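Local coordinates for protein myosin-4 (Saccharomyces cerevisiae, PDB 3MMI) that carries selected mRNAs, including ASH1 mRNA, into the bud as a type V myosin motor recruited through SHE3, with its globular tail represented here, at residues V41-V46 with G101-S106; I168-M173 with N224-N229; N286-L291 with N326-V331. All blocks are in the same frame, centred on the assembly; numbering follows the deposited sequence.

Contact 1. Residues V41-V46 with G101-S106; sequences VNVTEV and GIFWLS
Val41 and Val43, in the loop between helix 26-37 and helix 53-67, pack against Phe103 and Trp104 on helix 97-108 of the globular tail. The contact is a loop-on-helix packing made of two valines and two aromatic rings. Val43 reaches over one face of Phe103. Its CG2, anti to the carbonyl carbon, is the branch that reaches the ring, 3.6 Å from Phe103 CD2. This methyl makes a CH-pi contact, 3.9 Å from the ring centroid. It stands 26° off the ring normal. Val41 meets both aromatics. Its CG1 comes obliquely to Phe103 CE2 at 3.8 Å, while its CB sits 3.8 Å from Trp104 CH2, at the six-membered end of the indole. Phe103 and Trp104 are neighbours on the helix and pack on each other as well. Phe103 CD2 lies 3.7 Å above the plane of the Trp104 ring, over its centre. The CG of Phe103 is anti to its backbone N (chi1 173°), which carries the ring out to the loop. Outside the pair of segments, Trp104 rests on Val85, Ile88 and Val89 of helix 71-91, and Val43 also touches Phe205. No hydrogen bond crosses between the loop and this helix turn. Carbon-to-carbon packing and the CH-pi contact therefore hold this part of the irregular loop to the helix.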
ATOM      1  N   VAL A  41      11.263  21.855  -6.697  1.00 68.02           N
ATOM      2  CA  VAL A  41      11.097  21.134  -7.948  1.00 68.89           C
ATOM      3  C   VAL A  41       9.644  20.974  -8.280  1.00 69.22           C
ATOM      4  O   VAL A  41       9.195  19.850  -8.301  1.00 72.95           O
ATOM      5  CB  VAL A  41      11.694  19.674  -7.913  1.00 68.39           C
ATOM      6  CG1 VAL A  41      11.106  18.822  -9.043  1.00 63.70           C
ATOM      7  CG2 VAL A  41      13.186  19.693  -8.080  1.00 72.40           C
ATOM      8  N   ASN A  42       8.931  22.058  -8.558  1.00 68.64           N
ATOM      9  CA  ASN A  42       7.547  22.008  -9.059  1.00 67.74           C
ATOM     10  C   ASN A  42       7.345  21.092 -10.268  1.00 64.17           C
ATOM     11  O   ASN A  42       7.969  21.264 -11.339  1.00 64.41           O
ATOM     12  CB  ASN A  42       6.987  23.421  -9.367  1.00 69.14           C
ATOM     13  CG  ASN A  42       5.462  23.393  -9.603  1.00 74.66           C
ATOM     14  OD1 ASN A  42       4.741  22.556  -9.019  1.00 78.33           O
ATOM     15  ND2 ASN A  42       4.967  24.303 -10.478  1.00 77.95           N
ATOM     16  N   VAL A  43       6.561  20.052 -10.037  1.00 60.56           N
ATOM     17  CA  VAL A  43       6.512  18.940 -10.940  1.00 60.35           C
ATOM     18  C   VAL A  43       5.378  19.632 -11.590  1.00 61.55           C
ATOM     19  O   VAL A  43       5.198  20.825 -11.381  1.00 61.67           O
ATOM     20  CB  VAL A  43       5.775  17.786 -10.365  1.00 60.57           C
ATOM     21  CG1 VAL A  43       5.345  16.912 -11.474  1.00 60.52           C
ATOM     22  CG2 VAL A  43       6.682  17.022  -9.452  1.00 62.86           C
ATOM     23  N   THR A  44       4.582  18.889 -12.338  1.00 40.00           N
ATOM     24  CA  THR A  44       3.776  19.342 -13.433  1.00 38.81           C
ATOM     25  C   THR A  44       4.632  19.639 -14.636  1.00 40.00           C
ATOM     26  O   THR A  44       4.268  20.459 -15.456  1.00 64.72           O
ATOM     27  CB  THR A  44       2.917  20.515 -13.034  1.00 34.89           C
ATOM     28  OG1 THR A  44       3.713  21.690 -13.093  1.00 38.05           O
ATOM     29  CG2 THR A  44       2.419  20.342 -11.619  1.00 36.28           C
ATOM     30  N   GLU A  45       5.803  19.009 -14.701  1.00 64.30           N
ATOM     31  CA  GLU A  45       6.762  19.298 -15.748  1.00 73.69           C
ATOM     32  C   GLU A  45       7.530  18.075 -16.235  1.00 80.98           C
ATOM     33  O   GLU A  45       7.847  17.179 -15.490  1.00 83.05           O
ATOM     34  CB  GLU A  45       7.688  20.440 -15.357  1.00 75.73           C
ATOM     35  CG  GLU A  45       7.100  21.832 -15.550  1.00 84.51           C
ATOM     36  CD  GLU A  45       6.870  22.190 -17.017  1.00 93.73           C
ATOM     37  OE1 GLU A  45       7.851  22.297 -17.783  1.00 92.08           O
ATOM     38  OE2 GLU A  45       5.699  22.364 -17.402  1.00 95.05           O
ATOM     39  N   VAL A  46       7.832  18.117 -17.523  1.00 88.86           N
ATOM     40  CA  VAL A  46       8.235  17.020 -18.399  1.00 95.39           C
ATOM     41  C   VAL A  46       9.600  16.431 -18.131  1.00100.00           C
ATOM     42  O   VAL A  46      10.256  16.761 -17.150  1.00100.45           O
ATOM     43  CB  VAL A  46       8.619  17.608 -19.753  1.00 95.98           C
ATOM     44  CG1 VAL A  46       9.863  18.433 -19.611  1.00 94.78           C
ATOM     45  CG2 VAL A  46       8.826  16.523 -20.753  1.00 97.58           C
ATOM     46  N   GLY A 101       3.506  12.225  -5.223  1.00 32.88           N
ATOM     47  CA  GLY A 101       3.857  10.942  -4.618  1.00 30.05           C
ATOM     48  C   GLY A 101       4.619  10.044  -5.591  1.00 30.37           C
ATOM     49  O   GLY A 101       5.774   9.593  -5.342  1.00 28.14           O
ATOM     50  N   ILE A 102       4.035   9.881  -6.759  1.00 28.32           N
ATOM     51  CA  ILE A 102       4.648   9.046  -7.763  1.00 30.01           C
ATOM     52  C   ILE A 102       5.968   9.548  -8.304  1.00 29.22           C
ATOM     53  O   ILE A 102       6.889   8.779  -8.442  1.00 28.14           O
ATOM     54  CB  ILE A 102       3.688   8.752  -8.933  1.00 30.75           C
ATOM     55  CG1 ILE A 102       2.518   7.890  -8.434  1.00 35.76           C
ATOM     56  CG2 ILE A 102       4.379   7.924  -9.992  1.00 31.46           C
ATOM     57  CD1 ILE A 102       1.222   7.977  -9.413  1.00 36.03           C
ATOM     58  N   PHE A 103       6.053  10.854  -8.620  1.00 31.57           N
ATOM     59  CA  PHE A 103       7.308  11.443  -9.119  1.00 30.02           C
ATOM     60  C   PHE A 103       8.421  11.167  -8.091  1.00 28.33           C
ATOM     61  O   PHE A 103       9.420  10.618  -8.426  1.00 26.08           O
ATOM     62  CB  PHE A 103       7.123  12.962  -9.262  1.00 32.10           C
ATOM     63  CG  PHE A 103       8.388  13.692  -9.594  1.00 35.04           C
ATOM     64  CD1 PHE A 103       8.912  13.621 -10.886  1.00 34.19           C
ATOM     65  CD2 PHE A 103       9.049  14.461  -8.631  1.00 36.43           C
ATOM     66  CE1 PHE A 103      10.093  14.310 -11.207  1.00 36.66           C
ATOM     67  CE2 PHE A 103      10.200  15.141  -8.962  1.00 39.54           C
ATOM     68  CZ  PHE A 103      10.724  15.070 -10.241  1.00 37.25           C
ATOM     69  N   TRP A 104       8.193  11.531  -6.828  1.00 28.35           N
ATOM     70  CA  TRP A 104       9.233  11.419  -5.791  1.00 28.79           C
ATOM     71  C   TRP A 104       9.605   9.928  -5.562  1.00 29.40           C
ATOM     72  O   TRP A 104      10.793   9.561  -5.479  1.00 29.51           O
ATOM     73  CB  TRP A 104       8.812  12.156  -4.487  1.00 27.74           C
ATOM     74  CG  TRP A 104       8.825  13.727  -4.724  1.00 34.97           C
ATOM     75  CD1 TRP A 104       7.748  14.595  -4.714  1.00 31.91           C
ATOM     76  CD2 TRP A 104       9.977  14.535  -5.035  1.00 34.45           C
ATOM     77  NE1 TRP A 104       8.174  15.881  -4.963  1.00 36.30           N
ATOM     78  CE2 TRP A 104       9.532  15.874  -5.174  1.00 40.62           C
ATOM     79  CE3 TRP A 104      11.340  14.259  -5.201  1.00 34.82           C
ATOM     80  CZ2 TRP A 104      10.419  16.938  -5.477  1.00 36.09           C
ATOM     81  CZ3 TRP A 104      12.218  15.299  -5.480  1.00 40.00           C
ATOM     82  CH2 TRP A 104      11.752  16.626  -5.624  1.00 35.69           C
ATOM     83  N   LEU A 105       8.595   9.063  -5.541  1.00 26.81           N
ATOM     84  CA  LEU A 105       8.823   7.688  -5.198  1.00 25.33           C
ATOM     85  C   LEU A 105       9.511   7.010  -6.334  1.00 26.27           C
ATOM     86  O   LEU A 105      10.402   6.209  -6.131  1.00 24.34           O
ATOM     87  CB  LEU A 105       7.564   6.942  -4.832  1.00 23.98           C
ATOM     88  CG  LEU A 105       7.103   7.275  -3.393  1.00 26.59           C
ATOM     89  CD1 LEU A 105       5.664   7.006  -3.125  1.00 23.62           C
ATOM     90  CD2 LEU A 105       8.011   6.655  -2.317  1.00 28.01           C
ATOM     91  N   SER A 106       9.143   7.371  -7.540  1.00 25.11           N
ATOM     92  CA  SER A 106       9.859   6.848  -8.667  1.00 26.17           C
ATOM     93  C   SER A 106      11.339   7.200  -8.671  1.00 26.16           C
ATOM     94  O   SER A 106      12.149   6.355  -9.018  1.00 24.81           O
ATOM     95  CB  SER A 106       9.240   7.359  -9.961  1.00 30.59           C
ATOM     96  OG  SER A 106       9.916   6.657 -10.990  1.00 25.82           O
TER

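Contact 2. Residues I168-M173 with N224-N229; sequences IEIFDM and NVMLFN
Ile170 opens a short helix and starts toward helix 209-234. Its CG2 branch meets Met226 and Leu227, while the end of the side chain leads away. The residue before it, Glu169, has positive phi and is the C-prime residue of a Schellman motif that ends helix 132-168. It is also the N-cap of helix 170-174, so the chain changes helices just ahead of the contact. Met226 comes in at a slant. Its CG is anti to its backbone N (chi1 -177°), but the chain bends at chi2 and chi3 and brings the CE methyl alongside CB and CG2 of Ile170. The modelled gap of 3.2 Å from Met226 CE to Ile170 CG2 is tighter than normal packing, so the exact methyl position is doubtful. Around the contact, Leu227 also touches Leu175 and Ile271, while the Phe171 ring makes a cation-pi contact with Lys234. Leu227 crosses Ile170 at about a right angle. The CB-CG2 bond of Ile170, with CG2 anti to the backbone N, points almost straight at Leu227 CD2, which lies 3.6 Å from Ile170 CG2.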
ATOM      1  N   ILE A 168     -13.695   8.132  -5.674  1.00 34.59           N
ATOM      2  CA  ILE A 168     -14.249   7.180  -6.578  1.00 31.07           C
ATOM      3  C   ILE A 168     -15.434   6.511  -5.890  1.00 30.33           C
ATOM      4  O   ILE A 168     -16.215   5.822  -6.541  1.00 30.57           O
ATOM      5  CB  ILE A 168     -13.217   6.141  -6.904  1.00 32.61           C
ATOM      6  CG1 ILE A 168     -12.129   6.748  -7.763  1.00 35.79           C
ATOM      7  CG2 ILE A 168     -13.786   5.005  -7.535  1.00 32.26           C
ATOM      8  CD1 ILE A 168     -11.034   5.796  -7.859  1.00 43.78           C
ATOM      9  N   GLU A 169     -15.624   6.725  -4.600  1.00 26.11           N
ATOM     10  CA  GLU A 169     -16.873   6.253  -3.972  1.00 26.86           C
ATOM     11  C   GLU A 169     -16.961   4.693  -3.862  1.00 26.07           C
ATOM     12  O   GLU A 169     -18.038   4.045  -4.077  1.00 23.88           O
ATOM     13  CB  GLU A 169     -18.115   6.789  -4.745  1.00 26.00           C
ATOM     14  CG  GLU A 169     -18.161   8.342  -4.864  1.00 35.81           C
ATOM     15  CD  GLU A 169     -19.373   8.835  -5.653  1.00 41.76           C
ATOM     16  OE1 GLU A 169     -20.253   9.405  -5.071  1.00 43.58           O
ATOM     17  OE2 GLU A 169     -19.466   8.643  -6.867  1.00 49.42           O
ATOM     18  N   ILE A 170     -15.835   4.077  -3.533  1.00 26.64           N
ATOM     19  CA  ILE A 170     -15.746   2.639  -3.495  1.00 27.87           C
ATOM     20  C   ILE A 170     -16.837   1.976  -2.658  1.00 25.94           C
ATOM     21  O   ILE A 170     -17.420   0.977  -3.090  1.00 27.03           O
ATOM     22  CB  ILE A 170     -14.333   2.108  -3.121  1.00 31.65           C
ATOM     23  CG1 ILE A 170     -13.528   1.777  -4.413  1.00 41.31           C
ATOM     24  CG2 ILE A 170     -14.417   0.701  -2.574  1.00 25.60           C
ATOM     25  CD1 ILE A 170     -12.518   2.755  -4.793  1.00 33.09           C
ATOM     26  N   PHE A 171     -17.172   2.560  -1.535  1.00 23.61           N
ATOM     27  CA  PHE A 171     -18.247   2.093  -0.746  1.00 22.48           C
ATOM     28  C   PHE A 171     -19.597   1.961  -1.474  1.00 25.42           C
ATOM     29  O   PHE A 171     -20.224   0.891  -1.457  1.00 26.03           O
ATOM     30  CB  PHE A 171     -18.405   2.905   0.569  1.00 23.51           C
ATOM     31  CG  PHE A 171     -19.566   2.405   1.392  1.00 24.50           C
ATOM     32  CD1 PHE A 171     -19.408   1.299   2.228  1.00 25.31           C
ATOM     33  CD2 PHE A 171     -20.832   2.929   1.221  1.00 25.17           C
ATOM     34  CE1 PHE A 171     -20.546   0.756   2.972  1.00 26.95           C
ATOM     35  CE2 PHE A 171     -21.959   2.400   1.911  1.00 27.81           C
ATOM     36  CZ  PHE A 171     -21.831   1.346   2.826  1.00 24.42           C
ATOM     37  N   ASP A 172     -20.086   3.055  -2.065  1.00 27.59           N
ATOM     38  CA  ASP A 172     -21.368   3.071  -2.788  1.00 29.78           C
ATOM     39  C   ASP A 172     -21.377   2.231  -3.987  1.00 27.21           C
ATOM     40  O   ASP A 172     -22.419   1.751  -4.354  1.00 31.26           O
ATOM     41  CB  ASP A 172     -21.820   4.474  -3.241  1.00 30.75           C
ATOM     42  CG  ASP A 172     -22.389   5.298  -2.098  1.00 37.64           C
ATOM     43  OD1 ASP A 172     -22.951   4.700  -1.174  1.00 37.49           O
ATOM     44  OD2 ASP A 172     -22.247   6.561  -2.114  1.00 45.42           O
ATOM     45  N   MET A 173     -20.224   2.030  -4.582  1.00 26.36           N
ATOM     46  CA  MET A 173     -20.078   1.176  -5.779  1.00 24.23           C
ATOM     47  C   MET A 173     -20.192  -0.294  -5.392  1.00 22.79           C
ATOM     48  O   MET A 173     -20.685  -1.079  -6.139  1.00 21.45           O
ATOM     49  CB  MET A 173     -18.678   1.488  -6.361  1.00 26.90           C
ATOM     50  CG  MET A 173     -18.525   1.326  -7.828  1.00 31.55           C
ATOM     51  SD  MET A 173     -16.885   1.608  -8.407  1.00 33.42           S
ATOM     52  CE  MET A 173     -16.041   2.378  -7.033  1.00 57.70           C
ATOM     53  N   ASN A 224      -9.073  -3.996   0.195  1.00 19.74           N
ATOM     54  CA  ASN A 224      -9.381  -5.107   1.173  1.00 19.87           C
ATOM     55  C   ASN A 224      -9.721  -4.572   2.612  1.00 19.32           C
ATOM     56  O   ASN A 224     -10.841  -4.812   3.100  1.00 19.31           O
ATOM     57  CB  ASN A 224      -8.167  -6.075   1.206  1.00 19.53           C
ATOM     58  CG  ASN A 224      -8.374  -7.258   2.121  1.00 21.85           C
ATOM     59  OD1 ASN A 224      -9.359  -8.025   1.942  1.00 22.40           O
ATOM     60  ND2 ASN A 224      -7.560  -7.370   3.133  1.00 19.99           N
ATOM     61  N   VAL A 225      -8.835  -3.723   3.177  1.00 20.55           N
ATOM     62  CA  VAL A 225      -8.954  -3.092   4.537  1.00 21.85           C
ATOM     63  C   VAL A 225     -10.192  -2.250   4.609  1.00 20.81           C
ATOM     64  O   VAL A 225     -11.088  -2.463   5.389  1.00 19.04           O
ATOM     65  CB  VAL A 225      -7.663  -2.242   4.795  1.00 20.60           C
ATOM     66  CG1 VAL A 225      -7.871  -1.372   6.059  1.00 24.07           C
ATOM     67  CG2 VAL A 225      -6.506  -3.205   4.919  1.00 20.34           C
ATOM     68  N   MET A 226     -10.304  -1.344   3.641  1.00 23.63           N
ATOM     69  CA  MET A 226     -11.431  -0.366   3.637  1.00 22.78           C
ATOM     70  C   MET A 226     -12.757  -1.064   3.429  1.00 20.32           C
ATOM     71  O   MET A 226     -13.793  -0.787   4.048  1.00 21.09           O
ATOM     72  CB  MET A 226     -11.189   0.589   2.508  1.00 24.11           C
ATOM     73  CG  MET A 226     -12.202   1.661   2.429  1.00 33.74           C
ATOM     74  SD  MET A 226     -12.475   2.090   0.724  1.00 48.85           S
ATOM     75  CE  MET A 226     -14.139   1.487   0.554  1.00 47.38           C
ATOM     76  N   LEU A 227     -12.733  -2.044   2.540  1.00 18.80           N
ATOM     77  CA  LEU A 227     -13.975  -2.718   2.229  1.00 17.56           C
ATOM     78  C   LEU A 227     -14.413  -3.619   3.376  1.00 16.61           C
ATOM     79  O   LEU A 227     -15.547  -3.619   3.793  1.00 14.85           O
ATOM     80  CB  LEU A 227     -13.895  -3.544   0.954  1.00 16.37           C
ATOM     81  CG  LEU A 227     -13.994  -2.777  -0.378  1.00 25.04           C
ATOM     82  CD1 LEU A 227     -13.603  -3.707  -1.490  1.00 18.77           C
ATOM     83  CD2 LEU A 227     -15.358  -2.255  -0.685  1.00 13.39           C
ATOM     84  N   PHE A 228     -13.476  -4.394   3.900  1.00 17.83           N
ATOM     85  CA  PHE A 228     -13.811  -5.236   5.053  1.00 17.43           C
ATOM     86  C   PHE A 228     -14.274  -4.331   6.270  1.00 17.36           C
ATOM     87  O   PHE A 228     -15.252  -4.698   6.881  1.00 17.60           O
ATOM     88  CB  PHE A 228     -12.627  -6.048   5.527  1.00 15.86           C
ATOM     89  CG  PHE A 228     -12.936  -6.895   6.674  1.00 18.61           C
ATOM     90  CD1 PHE A 228     -13.650  -8.098   6.477  1.00 15.62           C
ATOM     91  CD2 PHE A 228     -12.573  -6.499   7.969  1.00 15.44           C
ATOM     92  CE1 PHE A 228     -13.985  -8.852   7.527  1.00 19.69           C
ATOM     93  CE2 PHE A 228     -12.829  -7.292   9.037  1.00 17.70           C
ATOM     94  CZ  PHE A 228     -13.519  -8.489   8.882  1.00 18.23           C
ATOM     95  N   ASN A 229     -13.539  -3.280   6.614  1.00 16.79           N
ATOM     96  CA  ASN A 229     -13.861  -2.415   7.775  1.00 18.15           C
ATOM     97  C   ASN A 229     -15.258  -1.805   7.567  1.00 18.12           C
ATOM     98  O   ASN A 229     -16.102  -1.783   8.468  1.00 16.18           O
ATOM     99  CB  ASN A 229     -12.773  -1.343   7.925  1.00 13.89           C
ATOM    100  CG  ASN A 229     -11.482  -1.912   8.477  1.00 14.90           C
ATOM    101  OD1 ASN A 229     -11.416  -3.070   8.810  1.00 16.73           O
ATOM    102  ND2 ASN A 229     -10.439  -1.058   8.610  1.00 15.19           N
TER

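Contact 3. Residues N286-L291 with N326-V331; sequences NEFKLL and NYLANV
Lys289 lays the aliphatic part of its side chain on the ring of Tyr327, and Phe288 fits beside that ring and against Leu328. Lys289 CG lies 3.7 Å from Tyr327 CZ, and Lys289 CD continues over the same face. The two side chains cross at about a right angle. Phe288 meets the Tyr327 ring at its edge, near its plane, with 4.1 Å between the two CD2 atoms of Phe288 and Tyr327. The far end of Phe288 turns to Leu328, with Phe288 CZ 3.8 Å from Leu328 CD1. Phe288 and Tyr327 each have CG anti to the backbone N (chi1 -176° and 178°), which sends both rings into the gap between the helices.

The next shell fixes the Tyr327 ring. Val331, one turn on, sets CG2 3.7 Å above the face opposite Lys289. The hydroxyl of Tyr327 is hydrogen-bonded to Asp293, just beyond segment 286-291, so the ring is held at its end as well as on both faces. Helix 300-308 covers Phe288 with Ile303 and Leu307, and Leu307 also touches Leu328. The axes of segments 286-291 and 326-331 come no closer than 11.8 Å and make an angle of 43°. Large side chains fill this wide spacing. This is inclined helix-helix packing within the all-helical dilute region of a type V myosin globular tail.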
ATOM      1  N   ASN A 286     -20.892 -28.637  14.171  1.00 38.33           N
ATOM      2  CA  ASN A 286     -20.089 -29.607  13.510  1.00 36.43           C
ATOM      3  C   ASN A 286     -19.635 -29.370  12.065  1.00 31.82           C
ATOM      4  O   ASN A 286     -18.473 -29.544  11.770  1.00 31.53           O
ATOM      5  CB  ASN A 286     -20.761 -30.923  13.555  1.00 38.37           C
ATOM      6  CG  ASN A 286     -19.812 -31.908  13.824  1.00 45.76           C
ATOM      7  OD1 ASN A 286     -19.046 -32.310  12.941  1.00 52.08           O
ATOM      8  ND2 ASN A 286     -19.707 -32.272  15.117  1.00 58.53           N
ATOM      9  N   GLU A 287     -20.526 -28.922  11.204  1.00 29.07           N
ATOM     10  CA  GLU A 287     -20.063 -28.291   9.962  1.00 32.57           C
ATOM     11  C   GLU A 287     -19.239 -27.084  10.106  1.00 28.63           C
ATOM     12  O   GLU A 287     -18.236 -27.005   9.378  1.00 28.55           O
ATOM     13  CB  GLU A 287     -21.216 -27.891   9.087  1.00 35.06           C
ATOM     14  CG  GLU A 287     -22.258 -28.836   9.246  1.00 44.43           C
ATOM     15  CD  GLU A 287     -23.446 -28.567   8.363  1.00 59.77           C
ATOM     16  OE1 GLU A 287     -24.112 -27.474   8.520  1.00 64.05           O
ATOM     17  OE2 GLU A 287     -23.714 -29.486   7.541  1.00 59.21           O
ATOM     18  N   PHE A 288     -19.647 -26.185  11.080  1.00 27.52           N
ATOM     19  CA  PHE A 288     -18.978 -24.921  11.346  1.00 22.56           C
ATOM     20  C   PHE A 288     -17.574 -25.225  11.765  1.00 21.61           C
ATOM     21  O   PHE A 288     -16.693 -24.494  11.360  1.00 23.11           O
ATOM     22  CB  PHE A 288     -19.761 -24.089  12.393  1.00 23.30           C
ATOM     23  CG  PHE A 288     -19.180 -22.758  12.646  1.00 18.43           C
ATOM     24  CD1 PHE A 288     -19.619 -21.690  11.889  1.00 19.16           C
ATOM     25  CD2 PHE A 288     -18.174 -22.572  13.559  1.00 19.35           C
ATOM     26  CE1 PHE A 288     -19.127 -20.472  12.031  1.00 17.47           C
ATOM     27  CE2 PHE A 288     -17.645 -21.199  13.696  1.00 26.88           C
ATOM     28  CZ  PHE A 288     -18.125 -20.182  12.900  1.00 10.34           C
ATOM     29  N   LYS A 289     -17.387 -26.247  12.626  1.00 23.00           N
ATOM     30  CA  LYS A 289     -16.069 -26.490  13.224  1.00 27.62           C
ATOM     31  C   LYS A 289     -15.184 -26.970  12.129  1.00 26.68           C
ATOM     32  O   LYS A 289     -14.013 -26.609  11.996  1.00 24.86           O
ATOM     33  CB  LYS A 289     -16.102 -27.550  14.343  1.00 30.95           C
ATOM     34  CG  LYS A 289     -16.404 -26.950  15.800  1.00 35.01           C
ATOM     35  CD  LYS A 289     -16.804 -27.984  16.837  1.00 38.61           C
ATOM     36  CE  LYS A 289     -15.627 -28.544  17.610  1.00 40.95           C
ATOM     37  NZ  LYS A 289     -15.960 -28.626  19.109  1.00 52.99           N
ATOM     38  N   LEU A 290     -15.808 -27.754  11.277  1.00 31.07           N
ATOM     39  CA  LEU A 290     -15.105 -28.248  10.090  1.00 34.42           C
ATOM     40  C   LEU A 290     -14.633 -27.143   9.174  1.00 31.22           C
ATOM     41  O   LEU A 290     -13.482 -27.179   8.706  1.00 29.28           O
ATOM     42  CB  LEU A 290     -15.918 -29.256   9.295  1.00 35.29           C
ATOM     43  CG  LEU A 290     -15.973 -30.726   9.633  1.00 38.79           C
ATOM     44  CD1 LEU A 290     -16.183 -31.399   8.279  1.00 47.49           C
ATOM     45  CD2 LEU A 290     -14.663 -31.239  10.285  1.00 42.29           C
ATOM     46  N   LEU A 291     -15.487 -26.127   9.022  1.00 30.83           N
ATOM     47  CA  LEU A 291     -15.107 -24.967   8.215  1.00 30.09           C
ATOM     48  C   LEU A 291     -14.139 -23.993   8.834  1.00 31.62           C
ATOM     49  O   LEU A 291     -13.204 -23.561   8.120  1.00 33.39           O
ATOM     50  CB  LEU A 291     -16.333 -24.318   7.659  1.00 30.07           C
ATOM     51  CG  LEU A 291     -17.017 -25.174   6.573  1.00 34.17           C
ATOM     52  CD1 LEU A 291     -18.422 -24.713   6.211  1.00 34.85           C
ATOM     53  CD2 LEU A 291     -16.237 -25.204   5.265  1.00 25.36           C
ATOM     54  N   ASN A 326     -22.813 -19.119  20.144  1.00 24.11           N
ATOM     55  CA  ASN A 326     -22.313 -19.589  21.415  1.00 25.20           C
ATOM     56  C   ASN A 326     -20.893 -20.129  21.447  1.00 21.86           C
ATOM     57  O   ASN A 326     -20.099 -19.686  22.200  1.00 19.22           O
ATOM     58  CB  ASN A 326     -23.261 -20.635  21.923  1.00 27.20           C
ATOM     59  CG  ASN A 326     -23.270 -20.723  23.384  1.00 42.28           C
ATOM     60  OD1 ASN A 326     -22.706 -21.626  23.979  1.00 46.72           O
ATOM     61  ND2 ASN A 326     -23.931 -19.789  23.991  1.00 57.88           N
ATOM     62  N   TYR A 327     -20.628 -21.115  20.626  1.00 21.53           N
ATOM     63  CA  TYR A 327     -19.248 -21.603  20.348  1.00 21.10           C
ATOM     64  C   TYR A 327     -18.237 -20.511  19.945  1.00 13.71           C
ATOM     65  O   TYR A 327     -17.187 -20.401  20.488  1.00 17.20           O
ATOM     66  CB  TYR A 327     -19.352 -22.662  19.210  1.00 22.13           C
ATOM     67  CG  TYR A 327     -18.014 -23.208  18.809  1.00 23.56           C
ATOM     68  CD1 TYR A 327     -17.243 -23.895  19.755  1.00 27.81           C
ATOM     69  CD2 TYR A 327     -17.469 -22.946  17.547  1.00 20.27           C
ATOM     70  CE1 TYR A 327     -15.958 -24.380  19.446  1.00 31.06           C
ATOM     71  CE2 TYR A 327     -16.167 -23.525  17.181  1.00 20.67           C
ATOM     72  CZ  TYR A 327     -15.468 -24.255  18.138  1.00 28.36           C
ATOM     73  OH  TYR A 327     -14.185 -24.754  17.939  1.00 30.54           O
ATOM     74  N   LEU A 328     -18.612 -19.643  19.045  1.00 16.40           N
ATOM     75  CA  LEU A 328     -17.734 -18.415  18.791  1.00 18.00           C
ATOM     76  C   LEU A 328     -17.400 -17.587  19.971  1.00 12.73           C
ATOM     77  O   LEU A 328     -16.254 -17.246  20.143  1.00 16.50           O
ATOM     78  CB  LEU A 328     -18.351 -17.562  17.661  1.00 18.22           C
ATOM     79  CG  LEU A 328     -18.075 -18.002  16.196  1.00 23.24           C
ATOM     80  CD1 LEU A 328     -19.001 -17.285  15.238  1.00 20.62           C
ATOM     81  CD2 LEU A 328     -16.622 -17.799  15.816  1.00 18.31           C
ATOM     82  N   ALA A 329     -18.453 -17.246  20.769  1.00 17.12           N
ATOM     83  CA  ALA A 329     -18.300 -16.494  22.092  1.00 16.42           C
ATOM     84  C   ALA A 329     -17.246 -17.173  22.908  1.00 12.91           C
ATOM     85  O   ALA A 329     -16.247 -16.572  23.340  1.00 19.54           O
ATOM     86  CB  ALA A 329     -19.715 -16.395  22.815  1.00 14.30           C
ATOM     87  N   ASN A 330     -17.425 -18.464  23.113  1.00 14.01           N
ATOM     88  CA  ASN A 330     -16.406 -19.241  23.893  1.00 18.50           C
ATOM     89  C   ASN A 330     -15.014 -19.282  23.374  1.00 15.16           C
ATOM     90  O   ASN A 330     -14.030 -19.171  24.115  1.00 17.51           O
ATOM     91  CB  ASN A 330     -16.954 -20.658  24.047  1.00 20.99           C
ATOM     92  CG  ASN A 330     -17.892 -20.808  25.274  1.00 25.91           C
ATOM     93  OD1 ASN A 330     -19.050 -21.230  25.117  1.00 27.69           O
ATOM     94  ND2 ASN A 330     -17.416 -20.408  26.445  1.00 26.62           N
ATOM     95  N   VAL A 331     -14.949 -19.331  22.016  1.00 16.30           N
ATOM     96  CA  VAL A 331     -13.665 -19.275  21.323  1.00 17.84           C
ATOM     97  C   VAL A 331     -12.986 -17.989  21.547  1.00 12.49           C
ATOM     98  O   VAL A 331     -11.834 -17.932  21.929  1.00 15.01           O
ATOM     99  CB  VAL A 331     -13.793 -19.665  19.694  1.00 17.21           C
ATOM    100  CG1 VAL A 331     -12.494 -19.415  18.971  1.00 14.17           C
ATOM    101  CG2 VAL A 331     -14.125 -21.087  19.608  1.00 20.73           C
TER

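Overall arrangement
The three contacts follow one another along the chain, and none nests in or crosses another. Contact 1 comes first. It closes a loop over helix 53-67 and helix 71-91 and brings the segment after helix 26-37 onto helix 97-108. Contact 2 then closes a stretch containing helix 185-204, joining the short helix after helix 132-168 to helix 209-234. Helix 185-204 bridges the two, as Ile102 and Ile168 both pack on it. Contact 3 closes the shortest loop, round helix 300-308, and joins helix 285-292 to helix 322-338. Contacts 1 and 3 lie on opposite sides of the chain's centre, with their own centres about 52 Å apart.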